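Local structure of oxidoreductase (Listeria innocua, 3E18) at residues S77-A82 and L105-D110; A59-E64 and I83-A88; F131-E136 and G248-W253; L182-F187 and P237-K242. The protein binds NAD in a Rossmann-fold domain and is probably a dehydrogenase of the Gfo/Idh/MocA family, although its substrate is not known. All coordinates share one frame; numbering follows the deposited sequence.

Contact 1 (S77-A82 and L105-D110); sequences SHKELA and LLAIMD
Ile108 of helix 102-115 meets residues 77-82 through one atom, its terminal methyl CD1, which lies 4.0 Å from Lys79 CA and 4.0 Å from Ala82 CB, so it settles between two positions three residues apart on the facing helix. Two torsions carry it there. CG1 stands opposite the carbonyl carbon (chi1 -66°), and the chain then runs straight on to CD1 (chi2 176°), giving the side chain its full length across the gap. The extended chain spans two segment axes that are 10.2 Å apart at their closest and almost parallel, at 7°.

Lys79 comes at the isoleucine obliquely, CG 4.2 Å from Ile108 CD1. Its extended chain then carries the methylene CE to 4.3 Å from Ala107 CB, while NZ continues past the alanine to a salt bridge with Asp104, one residue before 105-110. On the sheet side, Ala82 and Ile108 both touch Phe119 of strand 119-122, which places the pair of helices on one side of the parallel Rossmann sheet. His78, which precedes Lys79, touches the bound NAD.

No hydrogen bond joins the two segments. The chemistry is thus graded: purely apolar at Ala82 and Ile108, which are buried, and amphipathic at the partly exposed Lys79 and Ala107, where the lysine spends its methylenes on packing and its charge on Asp104.

Contact 2 (A59-E64 and I83-A88); sequences AVLADE and ISALEA
Within 59-64, Leu61 alone meets residues 83-88, and each of its branches has a different target. CD1 points at the backbone of Ser84, 3.4 Å from Ser84 O, and also lies 3.9 Å from Ser84 CB. CD2 sits against Ala85, 3.8 Å from its CA and 4.0 Å from its CB. Nearer the main chain, Leu61 CB meets Ala88 CB at 3.8 Å. Chi1 (-62°) puts CG opposite the carbonyl carbon, and chi2 (-162°) then spreads the two methyls over Ser84 and Ala85.

Small residues at 84, 85 and 88 let the backbones come close, with the CA atoms of Leu61 and Ala88 only 5.8 Å apart. The hydroxyl of Ser84 is not spent on the leucine: OG bonds to Glu80 O, one turn back in its own helix; Leu61 meets CB and the carbonyl oxygen.

Further out, Tyr57 touches Ser84 and Ala85 from the same helix as Leu61, while Val60 and Ala85 both rest on Val69 of strand 68-71. Beyond the end of helix 57-62, Asp63 O accepts a hydrogen bond from Lys90, a second tie to the chain just after 83-88.

Between the two segments themselves, both in the Rossmann domain, there is only van der Waals contact, and the fit depends on shape: one branched side chain against two alanines and a serine.

Contact 3 (F131-E136 and G248-W253); sequences FLIIKE and GIIHDW
This is a buried, wholly aliphatic contact between a helix and a strand, in which Ile250, at the end of strand 246-250, meets two successive isoleucines of helix 129-140. Its methyl CD1 does most of the touching, 3.7 Å from Ile134 CD1 and 3.9 Å from Ile133 CG2. The chain of Ile250 is straight beyond CG1 (chi2 -177°), which extends CD1 toward the helix.

The two helix residues receive it differently. Ile134 is folded at its second torsion (chi2 -63°), bringing its own CD1 back to meet Ile250; the two chains slide past one another in opposite directions. Ile133 instead presents its beta branch, with CB 4.0 Å from Ile250 CD1, and the chains pass at a slant.

Strand 246-250 belongs to the large mixed sheet of the Gfo/Idh/MocA C-terminal domain, and helix 129-140 packs on one side of that sheet. The next two strands across the sheet widen the same surface: Ile134 also touches Trp239 of strand 239-243, as well as Met146 and Leu149 of strand 146-154. Ile249, which sets out from the strand away from the helix, packs against Ile234 of the second subunit.

Contact 4 (L182-F187 and P237-K242); sequences LDQLLF and PRWYVK
The guanidinium of Arg238 presents an edge to Gln184 and a face to Trp239. At the edge, NH2 gives a weak, bent hydrogen bond to Gln184 OE1, 3.0 Å long with an N-H...O angle of 133°; amide and guanidinium planes lie only 7° apart. Over one face sits the indole of the next residue, Trp239 NE1 standing 3.5 Å above the plane over its centre. Conversely, Arg238 NH1 stands 3.5 Å above one face of the Trp239 indole, offset toward its rim. The same Gln184 OE1 is 3.5 Å from Trp239 CZ2, an oblique approach to the ring.

A water lying in the guanidinium plane completes the link, accepting from Gln184 NE2 at 2.9 Å and from Arg238 NH2 at 2.8 Å. NH2 thus serves both the amide oxygen and the water. Gln184 reaches them with its chain extended beyond CG, whereas Arg238 bends at chi2 (68°) before approaching from the other direction.

Stronger partners fix the groups from outside: Arg125 O holds Gln184 NE2, Ser151 OG takes Arg238 NH1, and Asp130 OD2 receives both Arg238 NE and Trp239 NE1. Arg238 and Trp239 form a classic beta bulge opposite Ile250, consistent with the ends of both side chains coming near Gln184.

With Asp130 beside it, the buried arginine probably keeps its charge, and the amide oxygen and water, both acceptors for NH2, probably help to stabilise it.

Contacts 1 and 2 lie in the Rossmann domain, centres 14 Å apart, and share helix 78-87; their segments alternate along the chain, and they touch where Ile108 packs on Ile83 and Leu86. Both precede contacts 3 and 4, which sit in the C-terminal domain with centres 8 Å apart. There strands 239-243 and 246-250 are successive in sequence and adjacent in the mixed sheet, and contact 4 falls within the span of chain between the segments of contact 3. Contacts 1 and 4 have centres 28 Å apart. One pair thus joins helices beside the nucleotide-binding sheet, the other fastens two helices to the sheet that also meets the second subunit.

Contact 1 (S77-A82 and L105-D110)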
loop_
_atom_site.group_PDB
_atom_site.type_symbol
_atom_site.label_atom_id
_atom_site.label_comp_id
_atom_site.label_asym_id
_atom_site.label_seq_id
_atom_site.Cartn_x
_atom_site.Cartn_y
_atom_site.Cartn_z
ATOM N N SER A 77 13.541 -29.393 -8.874
ATOM C CA SER A 77 14.681 -30.302 -8.904
ATOM C C SER A 77 15.851 -29.912 -7.988
ATOM O O SER A 77 16.807 -30.674 -7.870
ATOM C CB SER A 77 15.165 -30.506 -10.352
ATOM O OG SER A 77 15.454 -29.268 -10.974
ATOM N N HIS A 78 15.780 -28.750 -7.332
ATOM C CA HIS A 78 16.932 -28.230 -6.592
ATOM C C HIS A 78 17.362 -29.142 -5.454
ATOM O O HIS A 78 18.546 -29.370 -5.261
ATOM C CB HIS A 78 16.643 -26.860 -5.987
ATOM C CG HIS A 78 16.565 -25.742 -6.981
ATOM N ND1 HIS A 78 16.246 -24.456 -6.610
ATOM C CD2 HIS A 78 16.749 -25.715 -8.324
ATOM C CE1 HIS A 78 16.241 -23.681 -7.680
ATOM N NE2 HIS A 78 16.545 -24.420 -8.734
ATOM N N LYS A 79 16.389 -29.641 -4.701
ATOM C CA LYS A 79 16.672 -30.383 -3.476
ATOM C C LYS A 79 17.416 -31.695 -3.754
ATOM O O LYS A 79 18.417 -31.982 -3.101
ATOM C CB LYS A 79 15.377 -30.645 -2.712
ATOM C CG LYS A 79 15.552 -31.392 -1.379
ATOM C CD LYS A 79 14.227 -31.993 -0.929
ATOM C CE LYS A 79 14.389 -32.780 0.367
ATOM N NZ LYS A 79 13.094 -33.294 0.907
ATOM N N GLU A 80 16.934 -32.472 -4.727
ATOM C CA GLU A 80 17.525 -33.778 -5.052
ATOM C C GLU A 80 18.949 -33.630 -5.586
ATOM O O GLU A 80 19.846 -34.367 -5.172
ATOM C CB GLU A 80 16.655 -34.561 -6.055
ATOM C CG GLU A 80 17.192 -35.956 -6.421
ATOM C CD GLU A 80 16.287 -36.725 -7.382
ATOM O OE1 GLU A 80 15.166 -37.127 -6.984
ATOM O OE2 GLU A 80 16.710 -36.937 -8.539
ATOM N N LEU A 81 19.140 -32.680 -6.502
ATOM C CA LEU A 81 20.457 -32.413 -7.083
ATOM C C LEU A 81 21.457 -31.902 -6.053
ATOM O O LEU A 81 22.626 -32.272 -6.103
ATOM C CB LEU A 81 20.351 -31.440 -8.261
ATOM C CG LEU A 81 19.420 -31.871 -9.401
ATOM C CD1 LEU A 81 19.300 -30.783 -10.474
ATOM C CD2 LEU A 81 19.828 -33.188 -10.024
ATOM N N ALA A 82 20.996 -31.061 -5.126
ATOM C CA ALA A 82 21.849 -30.545 -4.051
ATOM C C ALA A 82 22.269 -31.634 -3.082
ATOM O O ALA A 82 23.446 -31.750 -2.773
ATOM C CB ALA A 82 21.178 -29.391 -3.297
ATOM N N LEU A 105 14.911 -27.286 2.901
ATOM C CA LEU A 105 16.211 -26.654 3.062
ATOM C C LEU A 105 16.848 -27.148 4.349
ATOM O O LEU A 105 18.063 -27.343 4.413
ATOM C CB LEU A 105 16.104 -25.114 3.049
ATOM C CG LEU A 105 17.361 -24.331 3.466
ATOM C CD1 LEU A 105 18.562 -24.624 2.531
ATOM C CD2 LEU A 105 17.110 -22.845 3.556
ATOM N N LEU A 106 16.027 -27.372 5.367
ATOM C CA LEU A 106 16.532 -27.892 6.639
ATOM C C LEU A 106 17.186 -29.269 6.411
ATOM O O LEU A 106 18.237 -29.561 6.994
ATOM C CB LEU A 106 15.388 -27.997 7.641
ATOM C CG LEU A 106 15.386 -27.327 9.008
ATOM C CD1 LEU A 106 16.067 -25.952 9.011
ATOM C CD2 LEU A 106 13.950 -27.205 9.472
ATOM N N ALA A 107 16.585 -30.079 5.537
ATOM C CA ALA A 107 17.172 -31.358 5.124
ATOM C C ALA A 107 18.535 -31.196 4.456
ATOM O O ALA A 107 19.474 -31.915 4.796
ATOM C CB ALA A 107 16.224 -32.131 4.233
ATOM N N ILE A 108 18.629 -30.265 3.500
ATOM C CA ILE A 108 19.884 -29.954 2.829
ATOM C C ILE A 108 20.960 -29.461 3.796
ATOM O O ILE A 108 22.097 -29.932 3.743
ATOM C CB ILE A 108 19.680 -28.921 1.723
ATOM C CG1 ILE A 108 18.810 -29.518 0.618
ATOM C CG2 ILE A 108 21.027 -28.463 1.166
ATOM C CD1 ILE A 108 18.477 -28.520 -0.489
ATOM N N MET A 109 20.577 -28.546 4.688
ATOM C CA MET A 109 21.451 -28.038 5.744
ATOM C C MET A 109 22.028 -29.162 6.615
ATOM O O MET A 109 23.235 -29.170 6.915
ATOM C CB MET A 109 20.711 -27.000 6.614
ATOM C CG MET A 109 20.530 -25.601 5.958
ATOM S SD MET A 109 19.364 -24.482 6.811
ATOM C CE MET A 109 20.129 -24.309 8.418
ATOM N N ASP A 110 21.162 -30.100 6.999
ATOM C CA ASP A 110 21.557 -31.296 7.747
ATOM C C ASP A 110 22.591 -32.141 7.002
ATOM O O ASP A 110 23.611 -32.498 7.566
ATOM C CB ASP A 110 20.331 -32.153 8.069
ATOM C CG ASP A 110 19.484 -31.578 9.196
ATOM O OD1 ASP A 110 19.975 -30.724 9.967
ATOM O OD2 ASP A 110 18.316 -31.997 9.300
#

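Contact 2 (A59-E64 and I83-A88)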
loop_
_atom_site.group_PDB
_atom_site.type_symbol
_atom_site.label_atom_id
_atom_site.label_comp_id
_atom_site.label_asym_id
_atom_site.label_seq_id
_atom_site.Cartn_x
_atom_site.Cartn_y
_atom_site.Cartn_z
ATOM N N ALA A 59 28.112 -38.560 -13.706
ATOM C CA ALA A 59 29.501 -38.380 -14.162
ATOM C C ALA A 59 30.173 -37.128 -13.601
ATOM O O ALA A 59 31.384 -37.123 -13.366
ATOM C CB ALA A 59 29.561 -38.367 -15.686
ATOM N N VAL A 60 29.388 -36.066 -13.396
ATOM C CA VAL A 60 29.875 -34.862 -12.727
ATOM C C VAL A 60 30.287 -35.210 -11.304
ATOM O O VAL A 60 31.363 -34.842 -10.839
ATOM C CB VAL A 60 28.779 -33.767 -12.664
ATOM C CG1 VAL A 60 29.255 -32.568 -11.854
ATOM C CG2 VAL A 60 28.365 -33.334 -14.049
ATOM N N LEU A 61 29.417 -35.942 -10.626
ATOM C CA LEU A 61 29.598 -36.243 -9.215
ATOM C C LEU A 61 30.675 -37.301 -8.954
ATOM O O LEU A 61 31.260 -37.345 -7.875
ATOM C CB LEU A 61 28.261 -36.678 -8.623
ATOM C CG LEU A 61 27.093 -35.680 -8.616
ATOM C CD1 LEU A 61 26.080 -36.159 -7.613
ATOM C CD2 LEU A 61 27.519 -34.248 -8.296
ATOM N N ALA A 62 30.937 -38.142 -9.952
ATOM C CA ALA A 62 32.030 -39.116 -9.888
ATOM C C ALA A 62 33.403 -38.498 -10.184
ATOM O O ALA A 62 34.441 -39.098 -9.869
ATOM C CB ALA A 62 31.758 -40.275 -10.840
ATOM N N ASP A 63 33.409 -37.310 -10.791
ATOM C CA ASP A 63 34.649 -36.631 -11.162
ATOM C C ASP A 63 35.377 -36.044 -9.949
ATOM O O ASP A 63 34.900 -35.082 -9.343
ATOM C CB ASP A 63 34.364 -35.544 -12.204
ATOM C CG ASP A 63 35.608 -35.116 -12.980
ATOM O OD1 ASP A 63 36.738 -35.346 -12.513
ATOM O OD2 ASP A 63 35.452 -34.541 -14.075
ATOM N N GLU A 64 36.549 -36.606 -9.631
ATOM C CA GLU A 64 37.390 -36.134 -8.518
ATOM C C GLU A 64 37.940 -34.721 -8.719
ATOM O O GLU A 64 38.307 -34.052 -7.750
ATOM C CB GLU A 64 38.556 -37.099 -8.257
ATOM C CG GLU A 64 38.297 -38.124 -7.153
ATOM C CD GLU A 64 39.459 -39.109 -6.943
ATOM O OE1 GLU A 64 40.639 -38.713 -7.114
ATOM O OE2 GLU A 64 39.186 -40.283 -6.598
ATOM N N ILE A 83 21.311 -32.425 -2.603
ATOM C CA ILE A 83 21.626 -33.507 -1.660
ATOM C C ILE A 83 22.554 -34.532 -2.332
ATOM O O ILE A 83 23.540 -34.938 -1.742
ATOM C CB ILE A 83 20.343 -34.152 -1.071
ATOM C CG1 ILE A 83 19.642 -33.152 -0.140
ATOM C CG2 ILE A 83 20.664 -35.489 -0.358
ATOM C CD1 ILE A 83 18.276 -33.601 0.366
ATOM N N SER A 84 22.285 -34.879 -3.589
ATOM C CA SER A 84 23.197 -35.732 -4.360
ATOM C C SER A 84 24.622 -35.201 -4.446
ATOM O O SER A 84 25.576 -35.967 -4.297
ATOM C CB SER A 84 22.676 -35.947 -5.782
ATOM O OG SER A 84 21.531 -36.759 -5.737
ATOM N N ALA A 85 24.770 -33.903 -4.716
ATOM C CA ALA A 85 26.101 -33.311 -4.846
ATOM C C ALA A 85 26.813 -33.312 -3.507
ATOM O O ALA A 85 27.986 -33.693 -3.415
ATOM C CB ALA A 85 26.013 -31.911 -5.416
ATOM N N LEU A 86 26.095 -32.928 -2.457
ATOM C CA LEU A 86 26.652 -32.962 -1.114
ATOM C C LEU A 86 27.172 -34.353 -0.748
ATOM O O LEU A 86 28.347 -34.483 -0.411
ATOM C CB LEU A 86 25.665 -32.437 -0.070
ATOM C CG LEU A 86 25.394 -30.926 -0.184
ATOM C CD1 LEU A 86 24.136 -30.556 0.571
ATOM C CD2 LEU A 86 26.588 -30.066 0.273
ATOM N N GLU A 87 26.319 -35.378 -0.870
ATOM C CA GLU A 87 26.708 -36.779 -0.600
ATOM C C GLU A 87 27.934 -37.228 -1.373
ATOM O O GLU A 87 28.746 -37.992 -0.861
ATOM C CB GLU A 87 25.569 -37.757 -0.918
ATOM C CG GLU A 87 24.352 -37.654 -0.019
ATOM C CD GLU A 87 24.575 -38.201 1.396
ATOM O OE1 GLU A 87 25.710 -38.625 1.745
ATOM O OE2 GLU A 87 23.587 -38.209 2.160
ATOM N N ALA A 88 28.053 -36.754 -2.609
ATOM C CA ALA A 88 29.231 -37.004 -3.434
ATOM C C ALA A 88 30.502 -36.220 -3.034
ATOM O O ALA A 88 31.563 -36.421 -3.619
ATOM C CB ALA A 88 28.885 -36.783 -4.909
#

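Contact 3 (F131-E136 and G248-W253)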
loop_
_atom_site.group_PDB
_atom_site.type_symbol
_atom_site.label_atom_id
_atom_site.label_comp_id
_atom_site.label_asym_id
_atom_site.label_seq_id
_atom_site.Cartn_x
_atom_site.Cartn_y
_atom_site.Cartn_z
ATOM N N PHE A 131 19.136 -1.277 -3.658
ATOM C CA PHE A 131 18.966 -1.830 -2.315
ATOM C C PHE A 131 20.065 -1.345 -1.370
ATOM O O PHE A 131 19.811 -1.072 -0.196
ATOM C CB PHE A 131 18.913 -3.377 -2.362
ATOM C CG PHE A 131 19.075 -4.014 -1.010
ATOM C CD1 PHE A 131 18.095 -3.839 -0.033
ATOM C CD2 PHE A 131 20.207 -4.755 -0.706
ATOM C CE1 PHE A 131 18.242 -4.389 1.258
ATOM C CE2 PHE A 131 20.365 -5.324 0.595
ATOM C CZ PHE A 131 19.375 -5.136 1.561
ATOM N N LEU A 132 21.294 -1.250 -1.878
ATOM C CA LEU A 132 22.416 -0.799 -1.059
ATOM C C LEU A 132 22.329 0.691 -0.682
ATOM O O LEU A 132 22.797 1.086 0.397
ATOM C CB LEU A 132 23.760 -1.159 -1.707
ATOM C CG LEU A 132 24.068 -2.673 -1.761
ATOM C CD1 LEU A 132 25.383 -2.944 -2.484
ATOM C CD2 LEU A 132 24.078 -3.321 -0.372
ATOM N N ILE A 133 21.693 1.489 -1.541
ATOM C CA ILE A 133 21.285 2.872 -1.177
ATOM C C ILE A 133 20.342 2.873 0.036
ATOM O O ILE A 133 20.569 3.616 0.987
ATOM C CB ILE A 133 20.670 3.628 -2.371
ATOM C CG1 ILE A 133 21.737 3.880 -3.438
ATOM C CG2 ILE A 133 20.056 4.968 -1.943
ATOM C CD1 ILE A 133 21.183 4.342 -4.765
ATOM N N ILE A 134 19.317 2.014 0.019
ATOM C CA ILE A 134 18.397 1.889 1.163
ATOM C C ILE A 134 19.122 1.407 2.430
ATOM O O ILE A 134 18.851 1.879 3.553
ATOM C CB ILE A 134 17.190 0.938 0.825
ATOM C CG1 ILE A 134 16.464 1.410 -0.454
ATOM C CG2 ILE A 134 16.200 0.865 1.966
ATOM C CD1 ILE A 134 15.817 2.799 -0.340
ATOM N N LYS A 135 20.042 0.463 2.244
ATOM C CA LYS A 135 20.861 -0.053 3.335
ATOM C C LYS A 135 21.731 1.057 3.912
ATOM O O LYS A 135 21.857 1.183 5.120
ATOM C CB LYS A 135 21.728 -1.218 2.843
ATOM C CG LYS A 135 22.501 -1.931 3.936
ATOM C CD LYS A 135 23.037 -3.250 3.401
ATOM C CE LYS A 135 23.405 -4.197 4.532
ATOM N NZ LYS A 135 24.719 -3.824 5.115
ATOM N N GLU A 136 22.316 1.873 3.043
ATOM C CA GLU A 136 23.058 3.062 3.517
ATOM C C GLU A 136 22.166 4.002 4.345
ATOM O O GLU A 136 22.529 4.378 5.475
ATOM C CB GLU A 136 23.710 3.807 2.341
ATOM C CG GLU A 136 24.498 5.085 2.729
ATOM C CD GLU A 136 25.837 4.823 3.430
ATOM O OE1 GLU A 136 26.240 3.647 3.575
ATOM O OE2 GLU A 136 26.500 5.812 3.825
ATOM N N GLY A 248 12.126 8.892 1.711
ATOM C CA GLY A 248 12.945 8.703 0.506
ATOM C C GLY A 248 12.239 7.942 -0.596
ATOM O O GLY A 248 11.333 7.165 -0.355
ATOM N N ILE A 249 12.679 8.147 -1.828
ATOM C CA ILE A 249 12.057 7.479 -2.941
ATOM C C ILE A 249 13.174 7.127 -3.926
ATOM O O ILE A 249 14.108 7.926 -4.131
ATOM C CB ILE A 249 10.932 8.373 -3.588
ATOM C CG1 ILE A 249 10.092 7.590 -4.612
ATOM C CG2 ILE A 249 11.513 9.650 -4.225
ATOM C CD1 ILE A 249 8.790 8.290 -4.993
ATOM N N ILE A 250 13.123 5.902 -4.450
ATOM C CA ILE A 250 13.934 5.504 -5.591
ATOM C C ILE A 250 12.935 5.090 -6.666
ATOM O O ILE A 250 12.196 4.128 -6.508
ATOM C CB ILE A 250 14.942 4.363 -5.269
ATOM C CG1 ILE A 250 15.809 4.715 -4.063
ATOM C CG2 ILE A 250 15.840 4.099 -6.462
ATOM C CD1 ILE A 250 16.865 3.683 -3.724
ATOM N N HIS A 251 12.877 5.845 -7.747
ATOM C CA HIS A 251 11.851 5.614 -8.761
ATOM C C HIS A 251 12.000 4.297 -9.497
ATOM O O HIS A 251 11.032 3.543 -9.651
ATOM C CB HIS A 251 11.842 6.759 -9.766
ATOM C CG HIS A 251 11.435 8.065 -9.174
ATOM N ND1 HIS A 251 10.127 8.363 -8.858
ATOM C CD2 HIS A 251 12.163 9.156 -8.840
ATOM C CE1 HIS A 251 10.068 9.583 -8.351
ATOM N NE2 HIS A 251 11.290 10.083 -8.325
ATOM N N ASP A 252 13.222 4.015 -9.929
ATOM C CA ASP A 252 13.463 3.026 -10.962
ATOM C C ASP A 252 14.887 2.460 -10.822
ATOM O O ASP A 252 15.657 2.896 -9.952
ATOM C CB ASP A 252 13.265 3.718 -12.325
ATOM C CG ASP A 252 13.251 2.754 -13.488
ATOM O OD1 ASP A 252 14.085 2.936 -14.414
ATOM O OD2 ASP A 252 12.424 1.815 -13.476
ATOM N N TRP A 253 15.222 1.491 -11.673
ATOM C CA TRP A 253 16.556 0.886 -11.751
ATOM C C TRP A 253 17.670 1.879 -12.119
ATOM O O TRP A 253 18.840 1.621 -11.841
ATOM C CB TRP A 253 16.573 -0.279 -12.753
ATOM C CG TRP A 253 15.559 -1.356 -12.479
ATOM C CD1 TRP A 253 14.485 -1.693 -13.262
ATOM C CD2 TRP A 253 15.521 -2.236 -11.346
ATOM N NE1 TRP A 253 13.781 -2.725 -12.681
ATOM C CE2 TRP A 253 14.400 -3.080 -11.510
ATOM C CE3 TRP A 253 16.325 -2.389 -10.208
ATOM C CZ2 TRP A 253 14.061 -4.059 -10.578
ATOM C CZ3 TRP A 253 15.994 -3.372 -9.288
ATOM C CH2 TRP A 253 14.869 -4.191 -9.475
#

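Contact 4 (L182-F187 and P237-K242)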
loop_
_atom_site.group_PDB
_atom_site.type_symbol
_atom_site.label_atom_id
_atom_site.label_comp_id
_atom_site.label_asym_id
_atom_site.label_seq_id
_atom_site.Cartn_x
_atom_site.Cartn_y
_atom_site.Cartn_z
ATOM N N LEU A 182 11.984 -10.245 -0.479
ATOM C CA LEU A 182 11.797 -10.626 0.925
ATOM C C LEU A 182 13.135 -10.899 1.599
ATOM O O LEU A 182 13.307 -10.679 2.823
ATOM C CB LEU A 182 10.916 -11.868 1.017
ATOM C CG LEU A 182 9.459 -11.719 0.557
ATOM C CD1 LEU A 182 8.849 -13.079 0.403
ATOM C CD2 LEU A 182 8.614 -10.825 1.463
ATOM N N ASP A 183 14.063 -11.425 0.805
ATOM C CA ASP A 183 15.427 -11.685 1.274
ATOM C C ASP A 183 16.181 -10.384 1.570
ATOM O O ASP A 183 16.806 -10.261 2.635
ATOM C CB ASP A 183 16.197 -12.560 0.286
ATOM C CG ASP A 183 17.623 -12.774 0.713
ATOM O OD1 ASP A 183 17.858 -13.491 1.719
ATOM O OD2 ASP A 183 18.496 -12.175 0.064
ATOM N N GLN A 184 16.092 -9.420 0.649
ATOM C CA GLN A 184 16.549 -8.034 0.900
ATOM C C GLN A 184 16.018 -7.504 2.222
ATOM O O GLN A 184 16.779 -7.035 3.069
ATOM C CB GLN A 184 16.089 -7.109 -0.219
ATOM C CG GLN A 184 16.993 -7.156 -1.467
ATOM C CD GLN A 184 16.476 -6.297 -2.616
ATOM O OE1 GLN A 184 15.381 -5.736 -2.566
ATOM N NE2 GLN A 184 17.280 -6.184 -3.656
ATOM N N LEU A 185 14.712 -7.620 2.415
ATOM C CA LEU A 185 14.066 -7.054 3.609
ATOM C C LEU A 185 14.533 -7.696 4.905
ATOM O O LEU A 185 14.781 -7.009 5.918
ATOM C CB LEU A 185 12.543 -7.214 3.485
ATOM C CG LEU A 185 11.673 -6.763 4.664
ATOM C CD1 LEU A 185 11.683 -5.243 4.832
ATOM C CD2 LEU A 185 10.261 -7.285 4.471
ATOM N N LEU A 186 14.617 -9.020 4.890
ATOM C CA LEU A 186 14.992 -9.774 6.095
ATOM C C LEU A 186 16.499 -9.674 6.383
ATOM O O LEU A 186 16.950 -9.740 7.540
ATOM C CB LEU A 186 14.519 -11.227 5.962
ATOM C CG LEU A 186 13.276 -11.627 6.775
ATOM C CD1 LEU A 186 12.142 -10.621 6.648
ATOM C CD2 LEU A 186 12.793 -13.036 6.438
ATOM N N PHE A 187 17.273 -9.518 5.316
ATOM C CA PHE A 187 18.694 -9.183 5.430
ATOM C C PHE A 187 18.888 -7.792 6.067
ATOM O O PHE A 187 19.778 -7.614 6.903
ATOM C CB PHE A 187 19.361 -9.274 4.041
ATOM C CG PHE A 187 20.832 -8.918 4.026
ATOM C CD1 PHE A 187 21.720 -9.486 4.945
ATOM C CD2 PHE A 187 21.328 -8.042 3.057
ATOM C CE1 PHE A 187 23.082 -9.165 4.916
ATOM C CE2 PHE A 187 22.692 -7.705 3.019
ATOM C CZ PHE A 187 23.566 -8.277 3.951
ATOM N N PRO A 237 6.970 3.562 -7.700
ATOM C CA PRO A 237 8.422 3.520 -7.424
ATOM C C PRO A 237 8.977 2.185 -6.928
ATOM O O PRO A 237 8.278 1.428 -6.231
ATOM C CB PRO A 237 8.614 4.580 -6.317
ATOM C CG PRO A 237 7.275 4.891 -5.826
ATOM C CD PRO A 237 6.333 4.668 -6.962
ATOM N N ARG A 238 10.244 1.938 -7.261
ATOM C CA ARG A 238 10.973 0.774 -6.774
ATOM C C ARG A 238 11.033 0.789 -5.240
ATOM O O ARG A 238 10.773 -0.232 -4.612
ATOM C CB ARG A 238 12.369 0.730 -7.412
ATOM C CG ARG A 238 13.293 -0.380 -6.929
ATOM C CD ARG A 238 12.865 -1.782 -7.331
ATOM N NE ARG A 238 13.683 -2.770 -6.636
ATOM C CZ ARG A 238 13.443 -3.246 -5.416
ATOM N NH1 ARG A 238 12.368 -2.881 -4.725
ATOM N NH2 ARG A 238 14.276 -4.125 -4.900
ATOM N N TRP A 239 11.344 1.943 -4.651
ATOM C CA TRP A 239 11.449 2.064 -3.171
ATOM C C TRP A 239 10.701 3.301 -2.691
ATOM O O TRP A 239 10.742 4.341 -3.341
ATOM C CB TRP A 239 12.913 2.181 -2.761
ATOM C CG TRP A 239 13.705 0.883 -2.887
ATOM C CD1 TRP A 239 14.537 0.519 -3.911
ATOM C CD2 TRP A 239 13.735 -0.183 -1.946
ATOM N NE1 TRP A 239 15.084 -0.725 -3.668
ATOM C CE2 TRP A 239 14.610 -1.173 -2.460
ATOM C CE3 TRP A 239 13.118 -0.398 -0.703
ATOM C CZ2 TRP A 239 14.874 -2.365 -1.780
ATOM C CZ3 TRP A 239 13.369 -1.581 -0.032
ATOM C CH2 TRP A 239 14.237 -2.553 -0.567
ATOM N N TYR A 240 10.004 3.187 -1.565
ATOM C CA TYR A 240 9.397 4.338 -0.927
ATOM C C TYR A 240 9.546 4.051 0.552
ATOM O O TYR A 240 9.003 3.071 1.054
ATOM C CB TYR A 240 7.924 4.499 -1.320
ATOM C CG TYR A 240 7.201 5.658 -0.624
ATOM C CD1 TYR A 240 7.339 6.981 -1.075
ATOM C CD2 TYR A 240 6.383 5.424 0.482
ATOM C CE1 TYR A 240 6.673 8.039 -0.436
ATOM C CE2 TYR A 240 5.711 6.472 1.124
ATOM C CZ TYR A 240 5.866 7.773 0.668
ATOM O OH TYR A 240 5.193 8.794 1.307
ATOM N N VAL A 241 10.322 4.877 1.233
ATOM C CA VAL A 241 10.703 4.565 2.620
ATOM C C VAL A 241 10.431 5.734 3.550
ATOM O O VAL A 241 10.594 6.872 3.171
ATOM C CB VAL A 241 12.195 4.091 2.722
ATOM C CG1 VAL A 241 12.395 2.718 2.027
ATOM C CG2 VAL A 241 13.168 5.125 2.123
ATOM N N LYS A 242 10.038 5.444 4.789
ATOM C CA LYS A 242 9.635 6.483 5.712
ATOM C C LYS A 242 10.396 6.319 7.001
ATOM O O LYS A 242 10.554 5.202 7.484
ATOM C CB LYS A 242 8.135 6.374 6.026
ATOM C CG LYS A 242 7.204 6.688 4.853
ATOM C CD LYS A 242 5.728 6.582 5.276
ATOM C CE LYS A 242 5.291 7.808 6.075
ATOM N NZ LYS A 242 4.030 7.502 6.812
HETATM O O HOH W 1 16.837 -4.600 -6.002
#